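Local coordinates for protein cytochrome P450 (Zobellia galactanivorans, PDB 6G5O) that is a haem protein of the cytochrome P450 family, holding protoporphyrin IX with its iron inside a largely helical fold, at residues 60-63 and 64-67; 95-98 and 99-103; 106-109 and 110-114; 189-192 and 193-197. All coordinates share one frame; numbering follows the deposited sequence.

Contact 1 (60-63 and 64-67)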
loop_
_atom_site.group_PDB
_atom_site.type_symbol
_atom_site.label_atom_id
_atom_site.label_comp_id
_atom_site.label_asym_id
_atom_site.label_seq_id
_atom_site.Cartn_x
_atom_site.Cartn_y
_atom_site.Cartn_z
ATOM N N PRO A 60 -6.119 -2.810 12.871
ATOM C CA PRO A 60 -6.991 -2.481 14.014
ATOM C C PRO A 60 -7.684 -1.121 13.939
ATOM O O PRO A 60 -7.089 -0.154 13.436
ATOM C CB PRO A 60 -6.008 -2.465 15.189
ATOM C CG PRO A 60 -4.697 -2.103 14.580
ATOM C CD PRO A 60 -4.693 -2.758 13.233
ATOM N N SER A 61 -8.930 -1.060 14.432
ATOM C CA SER A 61 -9.671 0.203 14.556
ATOM C C SER A 61 -8.844 1.289 15.206
ATOM O O SER A 61 -8.009 1.023 16.081
ATOM C CB SER A 61 -10.934 0.029 15.369
ATOM O OG SER A 61 -11.612 1.261 15.483
ATOM N N GLU A 62 -9.073 2.513 14.736
ATOM C CA GLU A 62 -8.299 3.694 15.125
ATOM C C GLU A 62 -9.213 4.772 15.714
ATOM O O GLU A 62 -8.773 5.908 15.869
ATOM C CB GLU A 62 -7.573 4.306 13.904
ATOM C CG GLU A 62 -6.405 3.492 13.335
ATOM C CD GLU A 62 -5.795 4.057 12.041
ATOM O OE1 GLU A 62 -6.355 4.988 11.408
ATOM O OE2 GLU A 62 -4.725 3.556 11.651
ATOM N N VAL A 63 -10.475 4.441 16.015
ATOM C CA VAL A 63 -11.413 5.384 16.662
ATOM C C VAL A 63 -10.835 6.118 17.894
ATOM O O VAL A 63 -11.176 7.264 18.156
ATOM C CB VAL A 63 -12.722 4.650 17.085
ATOM C CG1 VAL A 63 -13.550 5.444 18.108
ATOM C CG2 VAL A 63 -13.556 4.323 15.850
ATOM N N ASP A 64 -9.976 5.447 18.650
ATOM C CA ASP A 64 -9.515 5.989 19.905
ATOM C C ASP A 64 -8.289 6.862 19.732
ATOM O O ASP A 64 -7.909 7.574 20.674
ATOM C CB ASP A 64 -9.268 4.855 20.922
ATOM C CG ASP A 64 -10.584 4.227 21.435
ATOM O OD1 ASP A 64 -11.657 4.881 21.298
ATOM O OD2 ASP A 64 -10.541 3.081 21.966
ATOM N N ILE A 65 -7.688 6.831 18.540
ATOM C CA ILE A 65 -6.467 7.598 18.292
ATOM C C ILE A 65 -6.632 8.799 17.385
ATOM O O ILE A 65 -5.707 9.591 17.296
ATOM C CB ILE A 65 -5.281 6.755 17.792
ATOM C CG1 ILE A 65 -5.404 6.381 16.297
ATOM C CG2 ILE A 65 -5.115 5.518 18.650
ATOM C CD1 ILE A 65 -4.110 5.838 15.699
ATOM N N ARG A 66 -7.778 8.972 16.734
ATOM C CA ARG A 66 -7.932 10.120 15.850
ATOM C C ARG A 66 -9.382 10.497 15.638
ATOM O O ARG A 66 -10.255 9.668 15.736
ATOM C CB ARG A 66 -7.236 9.863 14.490
ATOM C CG ARG A 66 -7.957 8.908 13.526
ATOM C CD ARG A 66 -7.096 8.646 12.246
ATOM N NE ARG A 66 -7.528 7.522 11.413
ATOM C CZ ARG A 66 -8.556 7.526 10.552
ATOM N NH1 ARG A 66 -9.305 8.619 10.370
ATOM N NH2 ARG A 66 -8.848 6.409 9.863
ATOM N N ASP A 67 -9.593 11.770 15.326
ATOM C CA ASP A 67 -10.902 12.366 15.154
ATOM C C ASP A 67 -11.156 12.786 13.688
ATOM O O ASP A 67 -12.286 12.909 13.256
ATOM C CB ASP A 67 -10.975 13.626 16.053
#
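Glu62 OE1 takes two N-H groups from the Arg66 guanidinium: a firm bond from NE at 2.8 Å, and a weak one from NH2 at 3.3 Å. Together they form a salt bridge across a type I beta turn, Glu62 to Ile65, whose closing bond runs from Ile65 N to Glu62 O at 3.0 Å; the backbone angles of Val63 and Asp64 fit that class. Arg66 N adds a weak bond to Glu62 O, carrying the bend one residue further. The carboxylate and guanidinium planes stand 83° apart, so this is not a flat, two-pronged pairing. OE1 lies within the guanidinium plane, yet it is approached on its anti side and out of its own plane, with an N-H...O angle of 167° at NE. With chi1 at 75°, Arg66 CG stands between its backbone N and carbonyl carbon, and the straight chain beyond carries NE to Glu62. Glu74 also pairs with NH2 of Arg66, which gives the guanidinium a second carboxylate and would be expected to favour its charged form. The loop lies between strand 48-49 and helix 79-92, and the Arg66 side chain is about 10 Å from the haem. Tyr173 of helix 169-185 packs on Ile65 and Arg66. Nearer the backbone, Ile65 lies against the aliphatic part of Glu62, with Ile65 CG1 3.8 Å from Glu62 CB and Ile65 CD1 4.0 Å from Glu62 CG.

Contact 2 (95-98 and 99-103)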
loop_
_atom_site.group_PDB
_atom_site.type_symbol
_atom_site.label_atom_id
_atom_site.label_comp_id
_atom_site.label_asym_id
_atom_site.label_seq_id
_atom_site.Cartn_x
_atom_site.Cartn_y
_atom_site.Cartn_z
ATOM N N LEU A 95 3.269 9.735 -13.861
ATOM C CA LEU A 95 3.317 9.344 -15.276
ATOM C C LEU A 95 4.204 10.224 -16.177
ATOM O O LEU A 95 4.433 9.883 -17.342
ATOM C CB LEU A 95 1.894 9.295 -15.833
ATOM C CG LEU A 95 1.067 8.060 -15.405
ATOM C CD1 LEU A 95 -0.388 8.151 -15.911
ATOM C CD2 LEU A 95 1.754 6.731 -15.798
ATOM N N GLN A 96 4.629 11.373 -15.647
ATOM C CA GLN A 96 5.380 12.401 -16.382
ATOM C C GLN A 96 6.857 11.974 -16.485
ATOM O O GLN A 96 7.400 11.399 -15.533
ATOM C CB GLN A 96 5.328 13.733 -15.644
ATOM C CG GLN A 96 3.966 14.482 -15.626
ATOM C CD GLN A 96 3.917 15.605 -14.526
ATOM O OE1 GLN A 96 2.918 16.348 -14.388
ATOM N NE2 GLN A 96 4.992 15.715 -13.739
ATOM N N ALA A 97 7.499 12.294 -17.606
ATOM C CA ALA A 97 8.891 11.888 -17.836
ATOM C C ALA A 97 9.838 12.507 -16.838
ATOM O O ALA A 97 10.731 11.832 -16.351
ATOM C CB ALA A 97 9.324 12.210 -19.265
ATOM N N GLU A 98 9.638 13.780 -16.521
ATOM C CA GLU A 98 10.569 14.501 -15.625
ATOM C C GLU A 98 10.564 13.879 -14.243
ATOM O O GLU A 98 11.627 13.666 -13.646
ATOM C CB GLU A 98 10.216 15.988 -15.567
ATOM C CG GLU A 98 11.044 16.801 -14.574
ATOM C CD GLU A 98 10.758 18.303 -14.609
ATOM O OE1 GLU A 98 9.759 18.722 -15.256
ATOM O OE2 GLU A 98 11.530 19.078 -13.967
ATOM N N TYR A 99 9.368 13.540 -13.757
ATOM C CA TYR A 99 9.199 12.881 -12.455
ATOM C C TYR A 99 9.896 11.531 -12.433
ATOM O O TYR A 99 10.609 11.219 -11.490
ATOM C CB TYR A 99 7.708 12.720 -12.184
ATOM C CG TYR A 99 7.238 12.200 -10.830
ATOM C CD1 TYR A 99 7.526 10.918 -10.384
ATOM C CD2 TYR A 99 6.340 12.965 -10.062
ATOM C CE1 TYR A 99 7.006 10.440 -9.189
ATOM C CE2 TYR A 99 5.846 12.504 -8.872
ATOM C CZ TYR A 99 6.161 11.259 -8.433
ATOM O OH TYR A 99 5.625 10.817 -7.223
ATOM N N GLN A 100 9.662 10.711 -13.443
ATOM C CA GLN A 100 10.339 9.425 -13.541
ATOM C C GLN A 100 11.863 9.520 -13.651
ATOM O O GLN A 100 12.546 8.602 -13.173
ATOM C CB GLN A 100 9.783 8.542 -14.678
ATOM C CG GLN A 100 8.430 7.965 -14.310
ATOM C CD GLN A 100 7.798 7.054 -15.331
ATOM O OE1 GLN A 100 8.479 6.225 -15.978
ATOM N NE2 GLN A 100 6.477 7.164 -15.464
ATOM N N GLU A 101 12.394 10.569 -14.285
ATOM C CA GLU A 101 13.873 10.743 -14.348
ATOM C C GLU A 101 14.469 10.988 -12.968
ATOM O O GLU A 101 15.532 10.441 -12.632
ATOM C CB GLU A 101 14.275 11.956 -15.180
ATOM C CG GLU A 101 14.367 11.732 -16.660
ATOM C CD GLU A 101 14.125 13.000 -17.465
ATOM O OE1 GLU A 101 14.338 14.130 -16.949
ATOM O OE2 GLU A 101 13.697 12.842 -18.623
ATOM N N LYS A 102 13.813 11.864 -12.191
ATOM C CA LYS A 102 14.288 12.138 -10.847
ATOM C C LYS A 102 14.248 10.895 -9.979
ATOM O O LYS A 102 15.142 10.660 -9.137
ATOM C CB LYS A 102 13.454 13.208 -10.191
ATOM C CG LYS A 102 13.551 14.573 -10.823
ATOM C CD LYS A 102 12.311 15.354 -10.410
ATOM C CE LYS A 102 12.165 16.682 -11.116
ATOM N NZ LYS A 102 13.354 17.546 -10.920
ATOM N N LEU A 103 13.180 10.123 -10.144
ATOM C CA LEU A 103 13.009 8.908 -9.377
ATOM C C LEU A 103 14.028 7.812 -9.823
ATOM O O LEU A 103 14.514 7.050 -9.018
ATOM C CB LEU A 103 11.580 8.437 -9.524
ATOM C CG LEU A 103 11.135 7.186 -8.808
ATOM C CD1 LEU A 103 11.368 7.335 -7.303
ATOM C CD2 LEU A 103 9.676 6.878 -9.125
#
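Glu98 and Lys102, one helical turn apart, run alongside each other in the same direction. Their hydrocarbon parts touch more closely than their charges: Glu98 CG is 3.6 Å from Lys102 CE, whereas Glu98 OE2 and Lys102 NZ stand 3.9 Å apart, a long salt bridge. The final bend of the lysine, chi4 -57°, turns NZ out of the line of its chain, while Glu98 stays extended beyond CG. Under this pair Lys102 N bonds to Glu98 O at 3.2 Å, and Lys102 CG passes 3.5 Å from Glu98 O. The next bonds back along the chain are Glu101 N to Ala97 O at 2.9 Å and Gln100 N to Gln96 O at 3.2 Å; the latter is nearly straight, at 172°, and lies in the carbonyl plane. They make up the opening turn of helix 97-117, for which Gln96 is the N-cap residue. The amide of Gln100 reaches back past this start, its NE2 resting 3.8 Å from Leu95 CA and bonding to Pro94 O, so the side chain spans the junction from loop to helix. Farther out, Tyr99 turns inward, where Leu137 and Leu138 of helix 122-139 pack on it and its OH is hydrogen-bonded to His335 ND1. Leu95 and Gln100 also touch Gln338, and Leu103 touches Ile342, on helix 333-350, which packs along this same helix.

Contact 3 (106-109 and 110-114)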
loop_
_atom_site.group_PDB
_atom_site.type_symbol
_atom_site.label_atom_id
_atom_site.label_comp_id
_atom_site.label_asym_id
_atom_site.label_seq_id
_atom_site.Cartn_x
_atom_site.Cartn_y
_atom_site.Cartn_z
ATOM N N GLN A 106 17.241 8.866 -8.079
ATOM C CA GLN A 106 17.221 8.457 -6.650
ATOM C C GLN A 106 17.472 6.970 -6.470
ATOM O O GLN A 106 18.168 6.555 -5.539
ATOM C CB GLN A 106 15.893 8.809 -5.921
ATOM C CG GLN A 106 15.501 10.294 -5.842
ATOM C CD GLN A 106 14.141 10.480 -5.150
ATOM O OE1 GLN A 106 13.482 9.509 -4.804
ATOM N NE2 GLN A 106 13.767 11.713 -4.876
ATOM N N ILE A 107 16.862 6.155 -7.323
ATOM C CA ILE A 107 16.887 4.729 -7.082
ATOM C C ILE A 107 18.258 4.153 -7.555
ATOM O O ILE A 107 18.839 3.261 -6.916
ATOM C CB ILE A 107 15.673 4.044 -7.720
ATOM C CG1 ILE A 107 14.417 4.345 -6.890
ATOM C CG2 ILE A 107 15.869 2.522 -7.830
ATOM C CD1 ILE A 107 13.150 3.743 -7.448
ATOM N N SER A 108 18.748 4.676 -8.660
ATOM C CA SER A 108 20.088 4.410 -9.105
ATOM C C SER A 108 21.133 4.711 -7.995
ATOM O O SER A 108 21.923 3.833 -7.619
ATOM C CB SER A 108 20.364 5.258 -10.347
ATOM O OG SER A 108 21.642 4.954 -10.850
ATOM N N GLU A 109 21.072 5.926 -7.436
ATOM C CA GLU A 109 21.935 6.340 -6.320
ATOM C C GLU A 109 21.940 5.373 -5.126
ATOM O O GLU A 109 23.007 4.959 -4.649
ATOM C CB GLU A 109 21.572 7.745 -5.832
ATOM C CG GLU A 109 21.632 7.911 -4.297
ATOM C CD GLU A 109 22.316 9.188 -3.818
ATOM O OE1 GLU A 109 21.737 10.284 -4.018
ATOM O OE2 GLU A 109 23.424 9.065 -3.224
ATOM N N ILE A 110 20.751 5.023 -4.634
ATOM C CA ILE A 110 20.645 4.128 -3.471
ATOM C C ILE A 110 21.129 2.696 -3.800
ATOM O O ILE A 110 21.721 2.020 -2.950
ATOM C CB ILE A 110 19.229 4.159 -2.841
ATOM C CG1 ILE A 110 19.170 3.413 -1.512
ATOM C CG2 ILE A 110 18.205 3.478 -3.719
ATOM C CD1 ILE A 110 20.012 4.003 -0.410
ATOM N N VAL A 111 20.893 2.233 -5.023
ATOM C CA VAL A 111 21.429 0.934 -5.410
ATOM C C VAL A 111 22.983 0.970 -5.466
ATOM O O VAL A 111 23.615 0.060 -4.949
ATOM C CB VAL A 111 20.796 0.404 -6.720
ATOM C CG1 VAL A 111 21.541 -0.804 -7.245
ATOM C CG2 VAL A 111 19.332 0.032 -6.488
ATOM N N GLU A 112 23.563 2.016 -6.051
ATOM C CA GLU A 112 25.040 2.152 -6.174
ATOM C C GLU A 112 25.723 2.226 -4.814
ATOM O O GLU A 112 26.669 1.506 -4.587
ATOM C CB GLU A 112 25.472 3.381 -6.986
ATOM C CG GLU A 112 24.922 3.484 -8.406
ATOM C CD GLU A 112 25.769 2.838 -9.484
ATOM O OE1 GLU A 112 26.486 1.841 -9.238
ATOM O OE2 GLU A 112 25.680 3.338 -10.630
ATOM N N GLU A 113 25.225 3.083 -3.920
ATOM C CA GLU A 113 25.693 3.129 -2.539
ATOM C C GLU A 113 25.549 1.770 -1.797
ATOM O O GLU A 113 26.414 1.379 -0.993
ATOM C CB GLU A 113 25.035 4.311 -1.811
ATOM C CG GLU A 113 24.521 4.088 -0.382
ATOM C CD GLU A 113 23.769 5.316 0.168
ATOM O OE1 GLU A 113 22.550 5.226 0.525
ATOM O OE2 GLU A 113 24.399 6.398 0.240
ATOM N N THR A 114 24.485 1.035 -2.071
ATOM C CA THR A 114 24.320 -0.280 -1.458
ATOM C C THR A 114 25.342 -1.314 -2.017
ATOM O O THR A 114 25.766 -2.231 -1.301
ATOM C CB THR A 114 22.892 -0.779 -1.669
ATOM O OG1 THR A 114 21.971 0.166 -1.099
ATOM C CG2 THR A 114 22.697 -2.131 -1.025
#
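Glu109 and Ile110 have the most surface buried here, and they meet the rest of the helix differently. Ile110 packs against the preceding turn through one methyl: its CG2 sits 3.3 Å from Ile107 O and 3.6 Å from Gln106 O. The torsion accounts for this, because CG1 is anti to the backbone N (chi1 -171°), which leaves CG2 between N and the carbonyl carbon, over the oxygens of the turn before. Ile110 N completes the fit with a bond to Gln106 O at 3.1 Å. The carbonyl of Ile110 works in the other direction: Ile110 O accepts both Thr114 N, at 3.1 Å, and Thr114 OG1, at 2.6 Å, from opposite faces of its plane, giving the hydroxyl of buried Thr114 an acceptor one turn back. Glu109 binds forward mainly by its backbone, Glu113 N reaching Glu109 O at 3.0 Å and 176°. Its chi1 of 141° departs from the staggered positions and the chain bends again at chi2. The two acids are like charges, with Glu109 OE2 and Glu113 OE2 4.5 Å apart on the exposed face, where solvent could damp their repulsion. On the inner side Ile107 meets Leu130 of helix 122-139 and Ile342 of helix 333-350, while Val111 packs on Thr346; helix 97-117 thus lies against both, consistent with the D, E and L helices of the P450 fold.

Contact 4 (189-192 and 193-197)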
loop_
_atom_site.group_PDB
_atom_site.type_symbol
_atom_site.label_atom_id
_atom_site.label_comp_id
_atom_site.label_asym_id
_atom_site.label_seq_id
_atom_site.Cartn_x
_atom_site.Cartn_y
_atom_site.Cartn_z
ATOM N N ASP A 189 4.145 25.513 -4.195
ATOM C CA ASP A 189 3.879 24.523 -5.248
ATOM C C ASP A 189 3.692 23.114 -4.712
ATOM O O ASP A 189 3.454 22.197 -5.494
ATOM C CB ASP A 189 5.072 24.485 -6.223
ATOM C CG ASP A 189 5.012 25.583 -7.258
ATOM O OD1 ASP A 189 4.330 26.619 -7.036
ATOM O OD2 ASP A 189 5.632 25.389 -8.331
ATOM N N ASP A 190 3.834 22.944 -3.400
ATOM C CA ASP A 190 3.767 21.648 -2.752
ATOM C C ASP A 190 2.310 21.201 -2.594
ATOM O O ASP A 190 1.401 22.002 -2.800
ATOM C CB ASP A 190 4.527 21.678 -1.405
ATOM C CG ASP A 190 3.857 22.568 -0.333
ATOM O OD1 ASP A 190 2.809 23.217 -0.592
ATOM O OD2 ASP A 190 4.378 22.566 0.806
ATOM N N MET A 191 2.095 19.929 -2.274
ATOM C CA MET A 191 0.755 19.370 -2.266
ATOM C C MET A 191 -0.214 20.121 -1.306
ATOM O O MET A 191 -1.402 20.294 -1.613
ATOM C CB MET A 191 0.813 17.884 -1.900
ATOM C CG MET A 191 -0.444 17.071 -2.171
ATOM S SD MET A 191 -0.210 15.348 -1.649
ATOM C CE MET A 191 -1.851 14.669 -1.936
ATOM N N TYR A 192 0.300 20.522 -0.150
ATOM C CA TYR A 192 -0.457 21.300 0.844
ATOM C C TYR A 192 -1.057 22.558 0.220
ATOM O O TYR A 192 -2.260 22.834 0.343
ATOM C CB TYR A 192 0.451 21.725 1.967
ATOM C CG TYR A 192 1.148 20.578 2.681
ATOM C CD1 TYR A 192 0.498 19.856 3.670
ATOM C CD2 TYR A 192 2.477 20.261 2.386
ATOM C CE1 TYR A 192 1.120 18.834 4.318
ATOM C CE2 TYR A 192 3.136 19.224 3.031
ATOM C CZ TYR A 192 2.457 18.516 3.983
ATOM O OH TYR A 192 3.101 17.516 4.655
ATOM N N SER A 193 -0.210 23.287 -0.489
ATOM C CA SER A 193 -0.600 24.548 -1.119
ATOM C C SER A 193 -1.606 24.357 -2.211
ATOM O O SER A 193 -2.585 25.088 -2.280
ATOM C CB SER A 193 0.630 25.255 -1.687
ATOM O OG SER A 193 1.440 25.666 -0.610
ATOM N N VAL A 194 -1.365 23.364 -3.061
ATOM C CA VAL A 194 -2.307 23.003 -4.089
ATOM C C VAL A 194 -3.680 22.599 -3.525
ATOM O O VAL A 194 -4.682 22.927 -4.106
ATOM C CB VAL A 194 -1.791 21.837 -4.957
ATOM C CG1 VAL A 194 -2.859 21.396 -5.951
ATOM C CG2 VAL A 194 -0.535 22.269 -5.721
ATOM N N LEU A 195 -3.706 21.808 -2.461
ATOM C CA LEU A 195 -4.965 21.378 -1.886
ATOM C C LEU A 195 -5.749 22.573 -1.301
ATOM O O LEU A 195 -6.943 22.693 -1.581
ATOM C CB LEU A 195 -4.757 20.281 -0.840
ATOM C CG LEU A 195 -4.304 18.912 -1.383
ATOM C CD1 LEU A 195 -4.104 17.959 -0.234
ATOM C CD2 LEU A 195 -5.326 18.326 -2.334
ATOM N N LEU A 196 -5.047 23.472 -0.605
ATOM C CA LEU A 196 -5.672 24.662 -0.015
ATOM C C LEU A 196 -6.271 25.598 -1.048
ATOM O O LEU A 196 -7.206 26.312 -0.751
ATOM C CB LEU A 196 -4.681 25.441 0.865
ATOM C CG LEU A 196 -4.324 24.714 2.157
ATOM C CD1 LEU A 196 -3.016 25.249 2.728
ATOM C CD2 LEU A 196 -5.455 24.856 3.159
ATOM N N ASN A 197 -5.732 25.569 -2.260
ATOM C CA ASN A 197 -6.264 26.328 -3.372
ATOM C C ASN A 197 -7.241 25.539 -4.257
ATOM O O ASN A 197 -7.752 26.079 -5.193
ATOM C CB ASN A 197 -5.072 26.822 -4.210
ATOM C CG ASN A 197 -5.420 27.969 -5.114
ATOM O OD1 ASN A 197 -6.033 28.960 -4.688
ATOM N ND2 ASN A 197 -4.999 27.860 -6.366
#
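Asp190 and Ser193 face each other across the first turn of helix 191-196, and a single carboxylate oxygen takes both polar groups of the serine. Asp190 OD1 accepts Ser193 OG at 2.8 Å and Ser193 N at 3.0 Å. Both donors come on the syn side but from opposite faces of the carboxylate plane, 25° and 33° out of it, a geometry that would resist rotation. With chi1 at 68°, CG of Asp190 stands between its own backbone N and carbonyl carbon, which swings the carboxylate forward over the helix start. Ser193 OG is also hydrogen-bonded to Gly188 N, tying in the preceding loop. Tyr192 presents its ring edge, in plane, to Asp190 CG, and its side chain touches Gln179, Ile180 and Ala183 of helix 169-185. On another side of the helix Met191 and Leu195 pack together, with Met191 CG 4.2 Å from Leu195 CD1. Met191 is extended and reaches Trp90 and Phe91 of helix 79-92, while Leu195 leans over its own helix, its CG 3.2 Å from Met191 O. The backbone bond of Val194 N to Asp190 O, 3.1 Å, closes the first turn. An aspartate N-cap gripping the backbone N-H three residues on is the classic start of a helix; this short one, between helices 169-185 and 207-220, is consistent with the H helix of P450s.

Contacts 2 and 3 share helix 97-117 and lie about 16 Å apart, centre to centre, on the same side of the chain's centre; contact 1 is on the opposite side, its centre about 36 and 37 Å from theirs. Contacts 1 and 2 lie at the surface; contacts 3 and 4 are partly buried. Chemistry follows suit: in contact 1 a salt bridge spans a loop turn, in contact 2 the ion pair is loose and the side chains touch through their CH2 groups, whereas contact 3 mixes an apolar inner face with like charges outside. Contacts 2 and 4 both begin helices, but only in contact 4 does the N-cap side chain accept a helix N-H within the segments.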